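Local coordinates for protein putative zinc protease (PDB 3IVL) that is the inactive peptidase domain of an M16-family protein that probably acts as a zinc-dependent endopeptidase, at residues M27-A32 with R180-E185. Numbering follows the deposited sequence.
Sequences MYHLPA and RSNRTE
The side-chain amide of Asn-182 lies along the backbone of His-29 and partly imitates a strand's peptide group. Its ND2 gives a nearly straight hydrogen bond of 2.9 Å to His-29 O, reaching a lone pair in the carbonyl plane. OD1 turns to the other backbone group, where the bond from His-29 N is weak at 3.4 Å. Asparagine suits this place because its short amide carries a donor and an acceptor side by side; with CG anti to the backbone N (chi1 -159°), it extends across to strand 23-29. A second bond from ND2, to Tyr-177 O, ties the amide to the end of helix 167-177. The main chain takes over at Met-27 and Thr-184, an antiparallel hydrogen-bonded pair: Met-27 N to Thr-184 O is 3.0 Å, Thr-184 N to Met-27 O 2.9 Å. Strand 183-188 is thereby joined, as an outermost strand within this chain, to the four-stranded antiparallel sheet of the M16 inactive peptidase domain. On the sheet face toward helix 94-105, Tyr-28 and Arg-183 run side by side in the same direction. Tyr-28 CE1 meets Arg-183 CB at 3.8 Å, ring and guanidinium planes 77° apart; the buried ring packs on an aliphatic stem while both polar ends reach acid. Tyr-28 OH hydrogen-bonds Glu-106, Arg-183 NE forms a salt bridge with it, and NH1 meets Glu-185 OE2 weakly.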
HETATM    1  N   MSE A  27       3.303 -15.973  -1.584  1.00 16.30           N
HETATM    2  CA  MSE A  27       3.655 -15.745  -2.958  1.00 17.47           C
HETATM    3  C   MSE A  27       3.018 -14.485  -3.540  1.00 17.46           C
HETATM    4  O   MSE A  27       1.852 -14.247  -3.400  1.00 17.29           O
HETATM    5  CB  MSE A  27       3.215 -16.914  -3.801  1.00 17.72           C
HETATM    6  CG  MSE A  27       3.948 -18.154  -3.559  1.00 21.76           C
HETATM    7 SE   MSE A  27       2.991 -19.390  -2.561  1.00 34.20          SE
HETATM    8  CE  MSE A  27       3.530 -20.890  -3.462  1.00 29.35           C
ATOM      9  N   TYR A  28       3.816 -13.714  -4.231  1.00 17.09           N
ATOM     10  CA  TYR A  28       3.359 -12.527  -4.866  1.00 17.24           C
ATOM     11  C   TYR A  28       3.670 -12.562  -6.338  1.00 17.18           C
ATOM     12  O   TYR A  28       4.726 -12.930  -6.711  1.00 16.91           O
ATOM     13  CB  TYR A  28       4.061 -11.380  -4.247  1.00 17.34           C
ATOM     14  CG  TYR A  28       3.854 -11.279  -2.788  1.00 18.16           C
ATOM     15  CD1 TYR A  28       2.944 -10.399  -2.266  1.00 17.26           C
ATOM     16  CD2 TYR A  28       4.567 -12.052  -1.922  1.00 16.94           C
ATOM     17  CE1 TYR A  28       2.755 -10.291  -0.915  1.00 16.12           C
ATOM     18  CE2 TYR A  28       4.393 -11.947  -0.583  1.00 16.84           C
ATOM     19  CZ  TYR A  28       3.480 -11.061  -0.079  1.00 15.33           C
ATOM     20  OH  TYR A  28       3.298 -10.970   1.237  1.00 12.37           O
ATOM     21  N   HIS A  29       2.733 -12.175  -7.172  1.00 17.26           N
ATOM     22  CA  HIS A  29       2.971 -12.057  -8.586  1.00 16.95           C
ATOM     23  C   HIS A  29       3.900 -10.949  -8.960  1.00 16.91           C
ATOM     24  O   HIS A  29       3.942  -9.941  -8.340  1.00 16.41           O
ATOM     25  CB  HIS A  29       1.696 -11.959  -9.359  1.00 17.11           C
ATOM     26  CG  HIS A  29       0.970 -13.244  -9.426  1.00 17.31           C
ATOM     27  ND1 HIS A  29       0.397 -13.817  -8.325  1.00 17.50           N
ATOM     28  CD2 HIS A  29       0.770 -14.099 -10.441  1.00 18.17           C
ATOM     29  CE1 HIS A  29      -0.135 -14.966  -8.659  1.00 18.52           C
ATOM     30  NE2 HIS A  29       0.074 -15.157  -9.940  1.00 19.14           N
ATOM     31  N   LEU A  30       4.646 -11.209 -10.009  1.00 17.17           N
ATOM     32  CA  LEU A  30       5.722 -10.360 -10.458  1.00 16.71           C
ATOM     33  C   LEU A  30       5.421  -9.790 -11.820  1.00 16.63           C
ATOM     34  O   LEU A  30       4.680 -10.352 -12.566  1.00 15.93           O
ATOM     35  CB  LEU A  30       7.008 -11.151 -10.543  1.00 16.67           C
ATOM     36  CG  LEU A  30       7.600 -11.734  -9.273  1.00 16.85           C
ATOM     37  CD1 LEU A  30       8.684 -12.666  -9.600  1.00 14.07           C
ATOM     38  CD2 LEU A  30       8.099 -10.684  -8.388  1.00 16.32           C
ATOM     39  N   PRO A  31       6.065  -8.685 -12.123  1.00 16.53           N
ATOM     40  CA  PRO A  31       6.017  -8.085 -13.433  1.00 17.01           C
ATOM     41  C   PRO A  31       6.815  -8.941 -14.352  1.00 16.98           C
ATOM     42  O   PRO A  31       7.480  -9.838 -13.916  1.00 17.30           O
ATOM     43  CB  PRO A  31       6.725  -6.758 -13.239  1.00 16.80           C
ATOM     44  CG  PRO A  31       7.412  -6.844 -12.072  1.00 16.42           C
ATOM     45  CD  PRO A  31       6.937  -7.934 -11.233  1.00 16.50           C
ATOM     46  N   ALA A  32       6.751  -8.647 -15.626  1.00 16.94           N
ATOM     47  CA  ALA A  32       7.470  -9.405 -16.622  1.00 16.83           C
ATOM     48  C   ALA A  32       8.953  -9.274 -16.404  1.00 16.77           C
ATOM     49  O   ALA A  32       9.402  -8.299 -15.884  1.00 16.68           O
ATOM     50  CB  ALA A  32       7.127  -8.911 -17.944  1.00 16.88           C
ATOM     51  N   ARG A 180      -0.978  -7.070  -0.072  1.00 17.04           N
ATOM     52  CA  ARG A 180      -1.977  -8.069   0.247  1.00 17.26           C
ATOM     53  C   ARG A 180      -2.882  -8.286  -0.918  1.00 17.57           C
ATOM     54  O   ARG A 180      -3.394  -9.356  -1.135  1.00 17.31           O
ATOM     55  CB  ARG A 180      -2.747  -7.680   1.501  1.00 17.53           C
ATOM     56  CG  ARG A 180      -3.727  -8.680   2.017  1.00 16.43           C
ATOM     57  CD  ARG A 180      -4.483  -8.046   3.124  1.00 17.33           C
ATOM     58  NE  ARG A 180      -4.968  -8.951   4.136  1.00 16.51           N
ATOM     59  CZ  ARG A 180      -6.068  -9.655   4.030  1.00 15.75           C
ATOM     60  NH1 ARG A 180      -6.796  -9.615   2.950  1.00 15.68           N
ATOM     61  NH2 ARG A 180      -6.405 -10.440   4.996  1.00 17.23           N
ATOM     62  N   SER A 181      -3.025  -7.253  -1.713  1.00 17.55           N
ATOM     63  CA  SER A 181      -3.794  -7.336  -2.921  1.00 17.87           C
ATOM     64  C   SER A 181      -3.192  -8.382  -3.822  1.00 17.65           C
ATOM     65  O   SER A 181      -3.893  -9.006  -4.561  1.00 17.83           O
ATOM     66  CB  SER A 181      -3.845  -5.992  -3.647  1.00 17.67           C
ATOM     67  OG  SER A 181      -3.322  -4.929  -2.888  1.00 18.63           O
ATOM     68  N   ASN A 182      -1.879  -8.514  -3.769  1.00 17.37           N
ATOM     69  CA  ASN A 182      -1.087  -9.436  -4.586  1.00 17.43           C
ATOM     70  C   ASN A 182      -0.696 -10.746  -3.863  1.00 17.80           C
ATOM     71  O   ASN A 182      -0.023 -11.579  -4.403  1.00 17.76           O
ATOM     72  CB  ASN A 182       0.169  -8.673  -5.024  1.00 16.70           C
ATOM     73  CG  ASN A 182       0.859  -9.242  -6.257  1.00 16.55           C
ATOM     74  OD1 ASN A 182       0.270  -9.847  -7.110  1.00 16.04           O
ATOM     75  ND2 ASN A 182       2.124  -9.019  -6.322  1.00 13.67           N
ATOM     76  N   ARG A 183      -1.105 -10.908  -2.623  1.00 18.26           N
ATOM     77  CA  ARG A 183      -0.703 -12.055  -1.832  1.00 18.50           C
ATOM     78  C   ARG A 183      -1.456 -13.358  -2.039  1.00 18.72           C
ATOM     79  O   ARG A 183      -2.648 -13.390  -2.072  1.00 19.24           O
ATOM     80  CB  ARG A 183      -0.700 -11.681  -0.384  1.00 18.15           C
ATOM     81  CG  ARG A 183      -0.079 -12.677   0.496  1.00 18.41           C
ATOM     82  CD  ARG A 183      -0.695 -12.697   1.870  1.00 16.01           C
ATOM     83  NE  ARG A 183      -0.555 -11.437   2.553  1.00 16.03           N
ATOM     84  CZ  ARG A 183      -1.268 -11.083   3.597  1.00 14.81           C
ATOM     85  NH1 ARG A 183      -2.162 -11.900   4.086  1.00 13.28           N
ATOM     86  NH2 ARG A 183      -1.078  -9.924   4.145  1.00 14.54           N
ATOM     87  N   THR A 184      -0.722 -14.444  -2.179  1.00 18.75           N
ATOM     88  CA  THR A 184      -1.279 -15.781  -2.094  1.00 18.69           C
ATOM     89  C   THR A 184      -0.616 -16.503  -0.952  1.00 18.16           C
ATOM     90  O   THR A 184       0.500 -16.285  -0.651  1.00 18.77           O
ATOM     91  CB  THR A 184      -1.128 -16.590  -3.347  1.00 18.37           C
ATOM     92  OG1 THR A 184      -1.694 -15.904  -4.437  1.00 19.23           O
ATOM     93  CG2 THR A 184      -1.837 -17.856  -3.202  1.00 18.76           C
ATOM     94  N   GLU A 185      -1.364 -17.324  -0.270  1.00 18.38           N
ATOM     95  CA  GLU A 185      -0.903 -17.918   0.953  1.00 18.32           C
ATOM     96  C   GLU A 185      -0.860 -19.408   0.832  1.00 18.06           C
ATOM     97  O   GLU A 185      -1.763 -20.006   0.352  1.00 17.28           O
ATOM     98  CB  GLU A 185      -1.803 -17.536   2.108  1.00 18.49           C
ATOM     99  CG  GLU A 185      -1.551 -16.208   2.734  1.00 19.93           C
ATOM    100  CD  GLU A 185      -2.464 -15.950   3.907  1.00 23.09           C
ATOM    101  OE1 GLU A 185      -3.339 -16.759   4.175  1.00 23.68           O
ATOM    102  OE2 GLU A 185      -2.308 -14.948   4.580  1.00 24.52           O
TER